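Putative isomerase YbhH (Escherichia coli, PDB 6OTV) probably acts as an isomerase of the PrpF family, though its precise reaction is not established. Local coordinates at residues M39-D44 with H83-D88; L164-T169 with I192-P197; E212-L217 with H271-A276; V303-I308 with L321-Q326. One frame throughout, in Å; residues are numbered along the deposited sequence.

From the N terminus the four contacts follow one another in series: none lies within another and none cross. Interaction 1 closes 38 intervening residues, bringing the loop after helix 28-39 to the approach of strand 87-88. Interaction 2 closes 22, setting the loop after strand 158-163 against the end of strand 187-193. Interaction 3 spans 53 and packs helix 214-219 on the loop before helix 279-290. Interaction 4, with 12 residues between its segments, joins the open ends of the hairpin 306-312/315-322. Interactions 2 and 4 have centres 16 Å apart, and helix 279-290 touches both; interactions 1 and 4, 41 Å apart between centres, lie on opposite sides of the chain's centre.

Interaction 1: residues M39-D44 with H83-D88; sequences MGSGND and HEQRVD. With PO4 (phosphate ion), chain J; ACT (acetate ion), chain G.
His83 and Asp44 meet where the two surface loops run side by side, and the ring of His83 is met at its edge by the carboxylate. ND1 points at OD1 of Asp44, near the ring plane, while the carboxylate plane stands 83° from the ring. The modelled ND1-OD1 separation of 2.3 Å is too short for an ordinary hydrogen bond, and both residues have a second conformer, so the bond is plausible but its length doubtful. On the backbone side, His83 N donates to O1 of a phosphate ion at 2.9 Å (163°); Val82 N bonds the same ion, which probably came from the crystallisation liquor.

Ser41 supplies the other close patch. With OG anti to the backbone N (chi1 177°), its hydroxyl reaches the backbone of the second segment, 3.2 Å from Gln85 CA. Glu84 O lies 2.9 Å from Ser41 OG but at a poor angle; the hydrogen bond of this hydroxyl goes to Ile81 O. Gln85 lays CG 3.6 Å from Ser41 O and 4.1 Å from Gly42 CA, within the type II turn Gly40-Asn43. That turn follows helix 28-39, whose Met36 touches Ser41 and Gln85, while Val80 of strand 73-80 packs on Ser41 from the sheet.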
# COMPACT_ATOMS: atom_id res chain seq x y z
N MET A 39 2.12 -3.27 -33.11
CA MET A 39 0.74 -2.89 -33.40
C MET A 39 0.49 -2.61 -34.88
O MET A 39 -0.66 -2.67 -35.31
CB MET A 39 0.36 -1.65 -32.60
CG MET A 39 0.38 -1.89 -31.12
SD MET A 39 -0.70 -3.27 -30.74
CE MET A 39 0.26 -3.98 -29.47
N GLY A 40 1.53 -2.29 -35.64
CA GLY A 40 1.32 -1.83 -37.00
C GLY A 40 0.98 -0.36 -37.07
O GLY A 40 0.19 0.05 -37.93
N SER A 41 1.55 0.44 -36.17
CA SER A 41 1.31 1.88 -36.16
C SER A 41 1.68 2.51 -37.50
O SER A 41 2.69 2.15 -38.12
CB SER A 41 2.11 2.53 -35.04
OG SER A 41 1.94 3.94 -35.04
N GLY A 42 0.86 3.45 -37.95
CA GLY A 42 1.09 4.19 -39.18
C GLY A 42 0.14 3.86 -40.30
O GLY A 42 0.22 4.50 -41.36
N ASN A 43 -0.75 2.90 -40.13
CA ASN A 43 -1.73 2.52 -41.13
C ASN A 43 -3.11 2.56 -40.49
O ASN A 43 -3.28 2.12 -39.35
CB ASN A 43 -1.43 1.13 -41.71
CG ASN A 43 -2.48 0.65 -42.68
OD1 ASN A 43 -3.42 -0.05 -42.29
ND2 ASN A 43 -2.34 1.01 -43.95
N ASP A 44 -4.09 3.09 -41.24
CA ASP A 44 -5.43 3.27 -40.69
C ASP A 44 -6.02 1.97 -40.16
O ASP A 44 -6.77 1.98 -39.18
CB ASP A 44 -6.36 3.87 -41.76
CG ASP A 44 -6.06 5.33 -42.05
OD1 ASP A 44 -5.15 5.90 -41.41
OD2 ASP A 44 -6.73 5.90 -42.94
N HIS A 83 -2.88 6.36 -36.81
CA HIS A 83 -2.67 7.04 -38.08
C HIS A 83 -1.29 7.65 -38.22
O HIS A 83 -0.97 8.18 -39.29
CB HIS A 83 -3.75 8.11 -38.28
CG HIS A 83 -5.15 7.56 -38.27
ND1 HIS A 83 -5.64 6.76 -39.28
CD2 HIS A 83 -6.15 7.68 -37.36
CE1 HIS A 83 -6.89 6.42 -39.00
NE2 HIS A 83 -7.22 6.96 -37.85
N GLU A 84 -0.46 7.61 -37.18
CA GLU A 84 0.94 8.01 -37.29
C GLU A 84 1.77 7.22 -36.30
O GLU A 84 1.27 6.72 -35.29
CB GLU A 84 1.12 9.52 -37.07
CG GLU A 84 0.56 10.04 -35.77
CD GLU A 84 0.69 11.54 -35.65
OE1 GLU A 84 1.22 12.02 -34.63
OE2 GLU A 84 0.28 12.25 -36.60
N GLN A 85 3.07 7.11 -36.60
CA GLN A 85 4.00 6.32 -35.80
C GLN A 85 4.39 7.12 -34.56
O GLN A 85 5.38 7.84 -34.54
CB GLN A 85 5.22 5.93 -36.63
CG GLN A 85 4.88 5.00 -37.80
CD GLN A 85 6.11 4.56 -38.57
OE1 GLN A 85 6.79 5.37 -39.19
NE2 GLN A 85 6.41 3.26 -38.52
N ARG A 86 3.58 6.98 -33.51
CA ARG A 86 3.81 7.68 -32.26
C ARG A 86 3.36 6.79 -31.11
O ARG A 86 2.47 5.95 -31.27
CB ARG A 86 3.07 9.03 -32.23
CG ARG A 86 3.57 9.99 -31.16
CD ARG A 86 2.88 11.36 -31.24
NE ARG A 86 1.59 11.37 -30.56
CZ ARG A 86 0.41 11.42 -31.18
NH1 ARG A 86 0.37 11.46 -32.50
NH2 ARG A 86 -0.71 11.42 -30.48
N VAL A 87 3.99 6.97 -29.96
CA VAL A 87 3.62 6.27 -28.73
C VAL A 87 3.34 7.31 -27.65
O VAL A 87 4.11 8.26 -27.48
CB VAL A 87 4.72 5.29 -28.28
CG1 VAL A 87 4.35 4.67 -26.94
CG2 VAL A 87 4.92 4.20 -29.32
N ASP A 88 2.24 7.13 -26.93
CA ASP A 88 1.84 8.01 -25.84
C ASP A 88 1.72 7.18 -24.57
O ASP A 88 0.99 6.19 -24.54
CB ASP A 88 0.52 8.71 -26.15
CG ASP A 88 0.11 9.71 -25.08
OD1 ASP A 88 0.91 9.99 -24.16
OD2 ASP A 88 -1.03 10.21 -25.15
P PO4 J . -5.34 7.53 -33.50
O1 PO4 J . -4.63 7.45 -34.83
O2 PO4 J . -6.80 7.21 -33.69
O3 PO4 J . -4.72 6.55 -32.54
O4 PO4 J . -5.19 8.93 -32.95
C ACT G . -4.96 -0.65 -46.24
O ACT G . -4.55 0.13 -47.13
OXT ACT G . -5.08 -0.45 -45.00
CH3 ACT G . -5.36 -2.07 -46.75

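Interaction 2: residues L164-T169 with I192-P197; sequences LNAAGT and IDMAMP. With EDO (1,2-ethanediol), chain D.
Ala166 and Gly168 grip the segment 192-197 through two short backbone bonds, one on each side of the Ala167-Met194 bridge. Ala195 N reaches Ala166 O at 2.8 Å with a nearly straight 176° angle, and Gly168 N reaches Asp193 O, also at 2.8 Å. Next to this pair, Thr169 OG1 donates to OD1 of Asp193 at 2.9 Å, meeting it on the syn side, 26° out of the carboxylate plane. The carboxylate gets there because CG is anti to the backbone N (chi1 -171°); its other oxygen, OD2, accepts from Lys170 N and Thr171 N, so Asp193 ties down three consecutive residues of the loop. Met194, bent along its chain, folds SD to 3.6 Å from Ala167 CA and CE to 3.7 Å from Ala166 CB. Helix 279-290 covers Met194 and Ala195 through Ile283.

On the looser, partly exposed side, Ala167 CB points away overall, 3.7 Å from O1 of an ethanediol probably from the crystallisation liquor, to whose O2 Ala166 N donates; Met196 also turns away, near a bound acetate. A single bridge thus ties an irregular linker to the tight reversal of an antiparallel beta hairpin, strands 187-193 and 197-202.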
# COMPACT_ATOMS: atom_id res chain seq x y z
N LEU A 164 -6.49 2.38 -4.70
CA LEU A 164 -6.01 2.45 -3.33
C LEU A 164 -5.55 3.83 -2.89
O LEU A 164 -5.62 4.14 -1.70
CB LEU A 164 -4.85 1.46 -3.14
CG LEU A 164 -5.17 0.02 -3.56
CD1 LEU A 164 -3.93 -0.86 -3.46
CD2 LEU A 164 -6.31 -0.54 -2.72
N ASN A 165 -5.09 4.68 -3.81
CA ASN A 165 -4.63 6.02 -3.47
C ASN A 165 -5.11 7.03 -4.51
O ASN A 165 -4.33 7.79 -5.08
CB ASN A 165 -3.10 6.04 -3.32
CG ASN A 165 -2.38 5.63 -4.59
OD1 ASN A 165 -2.93 4.90 -5.42
ND2 ASN A 165 -1.16 6.12 -4.76
N ALA A 166 -6.42 7.04 -4.76
CA ALA A 166 -6.98 7.93 -5.77
C ALA A 166 -7.02 9.38 -5.30
O ALA A 166 -6.98 10.29 -6.13
CB ALA A 166 -8.39 7.46 -6.16
N ALA A 167 -7.11 9.61 -3.99
CA ALA A 167 -7.21 10.96 -3.46
C ALA A 167 -5.96 11.77 -3.77
O ALA A 167 -4.85 11.39 -3.36
CB ALA A 167 -7.46 10.91 -1.96
N GLY A 168 -6.13 12.87 -4.49
CA GLY A 168 -5.04 13.79 -4.78
C GLY A 168 -3.93 13.20 -5.64
O GLY A 168 -2.75 13.36 -5.32
N THR A 169 -4.30 12.53 -6.73
CA THR A 169 -3.31 11.86 -7.57
C THR A 169 -2.32 12.84 -8.18
O THR A 169 -1.14 12.50 -8.37
CB THR A 169 -4.00 11.05 -8.66
OG1 THR A 169 -5.07 11.83 -9.23
CG2 THR A 169 -4.55 9.75 -8.10
N ILE A 192 -12.26 18.58 -8.21
CA ILE A 192 -11.96 17.43 -7.38
C ILE A 192 -10.84 16.63 -8.04
O ILE A 192 -10.74 16.55 -9.27
CB ILE A 192 -13.21 16.56 -7.13
CG1 ILE A 192 -12.93 15.46 -6.11
CG2 ILE A 192 -13.72 15.96 -8.44
CD1 ILE A 192 -14.16 14.66 -5.72
N ASP A 193 -9.98 16.05 -7.20
CA ASP A 193 -8.83 15.26 -7.63
C ASP A 193 -8.98 13.87 -7.02
O ASP A 193 -8.48 13.61 -5.92
CB ASP A 193 -7.52 15.93 -7.21
CG ASP A 193 -6.29 15.27 -7.82
OD1 ASP A 193 -6.44 14.36 -8.66
OD2 ASP A 193 -5.17 15.67 -7.45
N MET A 194 -9.69 12.99 -7.72
CA MET A 194 -9.90 11.60 -7.31
C MET A 194 -9.58 10.71 -8.51
O MET A 194 -10.38 10.64 -9.45
CB MET A 194 -11.32 11.37 -6.81
CG MET A 194 -11.50 11.56 -5.31
SD MET A 194 -10.67 10.30 -4.32
CE MET A 194 -11.55 8.83 -4.82
N ALA A 195 -8.41 10.06 -8.47
CA ALA A 195 -7.89 9.24 -9.56
C ALA A 195 -7.59 10.07 -10.81
O ALA A 195 -6.80 9.65 -11.66
CB ALA A 195 -8.86 8.10 -9.90
N MET A 196 -8.20 11.24 -10.92
CA MET A 196 -8.01 12.14 -12.05
C MET A 196 -8.47 13.54 -11.64
O MET A 196 -9.56 13.68 -11.06
CB MET A 196 -8.78 11.65 -13.27
CG MET A 196 -8.73 12.59 -14.48
SD MET A 196 -7.08 12.71 -15.22
CE MET A 196 -6.85 11.03 -15.79
N PRO A 197 -7.68 14.58 -11.89
CA PRO A 197 -8.17 15.95 -11.68
C PRO A 197 -9.23 16.28 -12.72
O PRO A 197 -8.96 16.25 -13.92
CB PRO A 197 -6.91 16.81 -11.86
CG PRO A 197 -5.76 15.86 -11.74
CD PRO A 197 -6.25 14.55 -12.26
C1 EDO D . -8.17 7.11 -2.06
O1 EDO D . -7.30 7.35 -0.95
C2 EDO D . -8.34 5.60 -2.24
O2 EDO D . -8.78 5.30 -3.56

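Interaction 3: residues E212-L217 with H271-A276; sequences ELPAEL and HSCHRA
Pro214 and Cys273 form the heart of an apolar contact with no hydrogen bond between the two segments. The proline ring, in the first turn of helix 214-219, turns its CB to 3.8 Å from the sulfur of Cys273. From one turn further along the same helix, Leu217 brings its CD1 branch to 3.7 Å from the same SG, so the thiol is touched by two side chains one helical turn apart. It reaches them because SG stands anti to its own backbone N (chi1 -176°), projecting out of the extended chain toward the helix. The proline also touches backbone: its CG lies 3.8 Å from His274 O and 4.1 Å from Arg275 CA, and the Arg275 side chain passes at the rim, CD 4.5 Å from Pro214 CB.

Polar interactions hold each partner in shape on its own side. In the helix, Leu217 N donates to Leu213 O at 3.1 Å, with Leu213 at the N-cap position. In the loop, Ala276 N donates to His274 ND1 at 2.8 Å, an angle of 159°, from a place tilted 19° out of the ring plane. This bond limits the rotation of the imidazole, whose side chain lies about 4 Å from a bound phosphate.

The whole is plain apolar packing of the N-terminal turn of helix 214-219 against the irregular loop between strand 263-267 and helix 279-290. A further hydrogen bond, Cys273 N to Asp218 OD1, joins the loop to the end of helix 214-219. Arg266 of strand 263-267 touches both Leu217 and Cys273, Leu223 of helix 221-237 packs on Leu217, and Pro313, just past strand 306-312, touches Pro214.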
# COMPACT_ATOMS: atom_id res chain seq x y z
N GLU A 212 -26.37 15.10 -25.68
CA GLU A 212 -25.97 15.18 -27.08
C GLU A 212 -24.86 14.18 -27.39
O GLU A 212 -24.10 13.75 -26.51
CB GLU A 212 -25.49 16.60 -27.42
CG GLU A 212 -26.55 17.69 -27.24
CD GLU A 212 -26.58 18.27 -25.83
OE1 GLU A 212 -25.98 17.67 -24.92
OE2 GLU A 212 -27.21 19.33 -25.64
N LEU A 213 -24.78 13.79 -28.66
CA LEU A 213 -23.74 12.87 -29.09
C LEU A 213 -22.37 13.54 -29.00
O LEU A 213 -22.26 14.77 -29.10
CB LEU A 213 -23.99 12.42 -30.53
CG LEU A 213 -25.29 11.65 -30.79
CD1 LEU A 213 -25.51 11.48 -32.29
CD2 LEU A 213 -25.25 10.30 -30.10
N PRO A 214 -21.31 12.76 -28.78
CA PRO A 214 -19.96 13.34 -28.75
C PRO A 214 -19.61 14.14 -29.99
O PRO A 214 -18.92 15.17 -29.89
CB PRO A 214 -19.05 12.11 -28.59
CG PRO A 214 -19.91 11.11 -27.89
CD PRO A 214 -21.31 11.33 -28.40
N ALA A 215 -20.07 13.71 -31.17
CA ALA A 215 -19.78 14.45 -32.39
C ALA A 215 -20.48 15.80 -32.41
O ALA A 215 -19.90 16.81 -32.82
CB ALA A 215 -20.18 13.62 -33.62
N GLU A 216 -21.74 15.84 -31.96
CA GLU A 216 -22.47 17.11 -31.91
C GLU A 216 -21.82 18.08 -30.93
O GLU A 216 -21.80 19.29 -31.17
CB GLU A 216 -23.92 16.86 -31.52
CG GLU A 216 -24.66 15.88 -32.42
CD GLU A 216 -26.02 15.51 -31.87
OE1 GLU A 216 -26.35 15.94 -30.75
OE2 GLU A 216 -26.76 14.77 -32.56
N LEU A 217 -21.28 17.57 -29.82
CA LEU A 217 -20.62 18.44 -28.85
C LEU A 217 -19.31 18.98 -29.41
O LEU A 217 -18.94 20.12 -29.13
CB LEU A 217 -20.38 17.68 -27.55
CG LEU A 217 -21.64 17.22 -26.81
CD1 LEU A 217 -21.25 16.36 -25.62
CD2 LEU A 217 -22.48 18.41 -26.36
N HIS A 271 -10.25 18.47 -24.77
CA HIS A 271 -10.81 19.22 -25.88
C HIS A 271 -11.96 18.48 -26.56
O HIS A 271 -13.01 19.07 -26.82
CB HIS A 271 -9.71 19.54 -26.90
CG HIS A 271 -8.47 20.11 -26.29
ND1 HIS A 271 -8.45 21.29 -25.58
CD2 HIS A 271 -7.19 19.66 -26.30
CE1 HIS A 271 -7.22 21.54 -25.17
NE2 HIS A 271 -6.43 20.57 -25.59
N SER A 272 -11.77 17.20 -26.86
CA SER A 272 -12.78 16.39 -27.53
C SER A 272 -13.60 15.60 -26.52
O SER A 272 -13.17 15.35 -25.39
CB SER A 272 -12.14 15.43 -28.54
OG SER A 272 -11.52 16.14 -29.60
N CYS A 273 -14.80 15.20 -26.94
CA CYS A 273 -15.71 14.46 -26.09
C CYS A 273 -15.42 12.96 -26.21
O CYS A 273 -15.44 12.41 -27.31
CB CYS A 273 -17.16 14.76 -26.45
SG CYS A 273 -18.38 13.97 -25.36
N HIS A 274 -15.15 12.33 -25.07
CA HIS A 274 -14.93 10.89 -25.03
C HIS A 274 -16.18 10.16 -25.51
O HIS A 274 -17.31 10.51 -25.14
CB HIS A 274 -14.58 10.46 -23.60
CG HIS A 274 -13.84 9.16 -23.49
ND1 HIS A 274 -14.32 7.98 -24.02
CD2 HIS A 274 -12.68 8.85 -22.87
CE1 HIS A 274 -13.47 7.00 -23.75
NE2 HIS A 274 -12.46 7.50 -23.06
N ARG A 275 -15.98 9.14 -26.36
CA ARG A 275 -17.09 8.33 -26.83
C ARG A 275 -17.70 7.48 -25.72
O ARG A 275 -18.86 7.06 -25.83
CB ARG A 275 -16.63 7.43 -27.98
CG ARG A 275 -15.99 8.18 -29.13
CD ARG A 275 -16.98 8.48 -30.24
NE ARG A 275 -17.05 7.40 -31.23
CZ ARG A 275 -17.93 6.40 -31.20
NH1 ARG A 275 -18.83 6.34 -30.23
NH2 ARG A 275 -17.91 5.47 -32.14
N ALA A 276 -16.94 7.21 -24.66
CA ALA A 276 -17.45 6.50 -23.50
C ALA A 276 -17.09 7.26 -22.24
O ALA A 276 -17.53 8.40 -22.05
CB ALA A 276 -16.90 5.07 -23.45

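Interaction 4: residues V303-I308 with L321-Q326; sequences VGYGNI and LSNEGQ. With EDO (1,2-ethanediol), chain O.
Leu321 carries most of the apolar contact, meeting Ile308 and Tyr305 with different parts of its side chain. Its CD1 branch comes to 3.6 Å from Ile308 CD1, the two side chains slanting across each other. With CG of Tyr305 anti to the carbonyl carbon (chi1 -70°), the ring edge meets Leu321 CB in its plane, 4.0 Å from CD2. The phenol end crosses the Asn323 side chain at a slant, CZ 3.9 Å from Asn323 CB, with ring and amide planes 80° apart.

Backbone pairing is represented by one bond, Leu321 N to Gly306 O, at 2.9 Å and 168°. It lies at the open end of the antiparallel beta hairpin formed by strands 306-312 and 315-322, which Ile308 continues by pairing with Val319; strand 332-344 flanks the second strand through Ser322 and Arg332.

Further polar contacts cluster in the second segment. Asn323 closes an Asx turn, OD1 accepting from Gly325 N at 2.8 Å; OD1 also bonds Thr330 OG1 while ND2 donates to Asp327 O. An ethanediol sits against this turn, O1 taking Glu324 N at 2.9 Å and O2 sharing a hydrogen bond with Ser322 OG. Glu324 packs on Ser66 of the second subunit.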
# COMPACT_ATOMS: atom_id res chain seq x y z
N VAL A 303 -27.07 9.78 -3.53
CA VAL A 303 -26.82 8.37 -3.82
C VAL A 303 -26.34 7.64 -2.58
O VAL A 303 -26.60 6.44 -2.41
CB VAL A 303 -25.81 8.22 -4.98
CG1 VAL A 303 -26.35 8.86 -6.25
CG2 VAL A 303 -24.47 8.84 -4.60
N GLY A 304 -25.63 8.35 -1.70
CA GLY A 304 -25.00 7.69 -0.57
C GLY A 304 -23.80 6.86 -1.01
O GLY A 304 -23.13 7.16 -2.01
N TYR A 305 -23.52 5.81 -0.26
CA TYR A 305 -22.48 4.85 -0.61
C TYR A 305 -23.09 3.57 -1.17
O TYR A 305 -24.26 3.25 -0.94
CB TYR A 305 -21.59 4.53 0.60
CG TYR A 305 -20.70 5.67 1.03
CD1 TYR A 305 -20.95 6.37 2.21
CD2 TYR A 305 -19.62 6.07 0.26
CE1 TYR A 305 -20.14 7.43 2.61
CE2 TYR A 305 -18.81 7.12 0.65
CZ TYR A 305 -19.07 7.80 1.82
OH TYR A 305 -18.25 8.84 2.19
N GLY A 306 -22.27 2.84 -1.92
CA GLY A 306 -22.69 1.61 -2.57
C GLY A 306 -22.43 1.67 -4.06
O GLY A 306 -21.40 2.20 -4.50
N ASN A 307 -23.36 1.10 -4.83
CA ASN A 307 -23.24 1.05 -6.28
C ASN A 307 -23.70 2.37 -6.89
O ASN A 307 -24.85 2.79 -6.68
CB ASN A 307 -24.05 -0.11 -6.84
CG ASN A 307 -23.90 -0.25 -8.34
OD1 ASN A 307 -22.98 -0.91 -8.81
ND2 ASN A 307 -24.80 0.37 -9.09
N ILE A 308 -22.82 3.02 -7.64
CA ILE A 308 -23.11 4.29 -8.30
C ILE A 308 -22.95 4.07 -9.80
O ILE A 308 -21.83 3.83 -10.28
CB ILE A 308 -22.20 5.41 -7.79
CG1 ILE A 308 -22.39 5.59 -6.29
CG2 ILE A 308 -22.50 6.70 -8.53
CD1 ILE A 308 -21.62 6.74 -5.71
N LEU A 321 -18.50 2.49 -4.20
CA LEU A 321 -17.82 3.36 -3.25
C LEU A 321 -17.95 2.81 -1.84
O LEU A 321 -18.87 2.05 -1.52
CB LEU A 321 -18.39 4.78 -3.31
CG LEU A 321 -17.98 5.63 -4.51
CD1 LEU A 321 -18.36 7.08 -4.27
CD2 LEU A 321 -16.49 5.51 -4.76
N SER A 322 -17.01 3.21 -0.99
CA SER A 322 -16.91 2.70 0.37
C SER A 322 -15.96 3.61 1.15
O SER A 322 -15.00 4.14 0.59
CB SER A 322 -16.40 1.26 0.39
OG SER A 322 -15.88 0.90 1.65
N ASN A 323 -16.25 3.78 2.43
CA ASN A 323 -15.41 4.64 3.26
C ASN A 323 -15.52 4.19 4.71
O ASN A 323 -16.60 4.28 5.30
CB ASN A 323 -15.81 6.11 3.11
CG ASN A 323 -14.75 7.06 3.61
OD1 ASN A 323 -13.91 6.70 4.44
ND2 ASN A 323 -14.78 8.30 3.12
N GLU A 324 -14.42 3.70 5.28
CA GLU A 324 -14.37 3.34 6.69
C GLU A 324 -13.88 4.47 7.57
O GLU A 324 -13.88 4.32 8.80
CB GLU A 324 -13.47 2.12 6.90
CG GLU A 324 -14.02 0.82 6.33
CD GLU A 324 -15.04 0.17 7.24
OE1 GLU A 324 -15.28 0.70 8.35
OE2 GLU A 324 -15.60 -0.88 6.85
N GLY A 325 -13.46 5.59 6.99
CA GLY A 325 -13.02 6.74 7.74
C GLY A 325 -14.03 7.87 7.71
O GLY A 325 -15.19 7.70 7.36
N GLN A 326 -13.55 9.05 8.10
CA GLN A 326 -14.37 10.26 8.13
C GLN A 326 -14.07 11.21 6.98
O GLN A 326 -14.98 11.83 6.45
CB GLN A 326 -14.17 10.99 9.46
C1 EDO O . -11.25 2.47 3.95
O1 EDO O . -11.85 3.78 3.97
C2 EDO O . -11.74 1.67 2.75
O2 EDO O . -13.13 1.37 2.89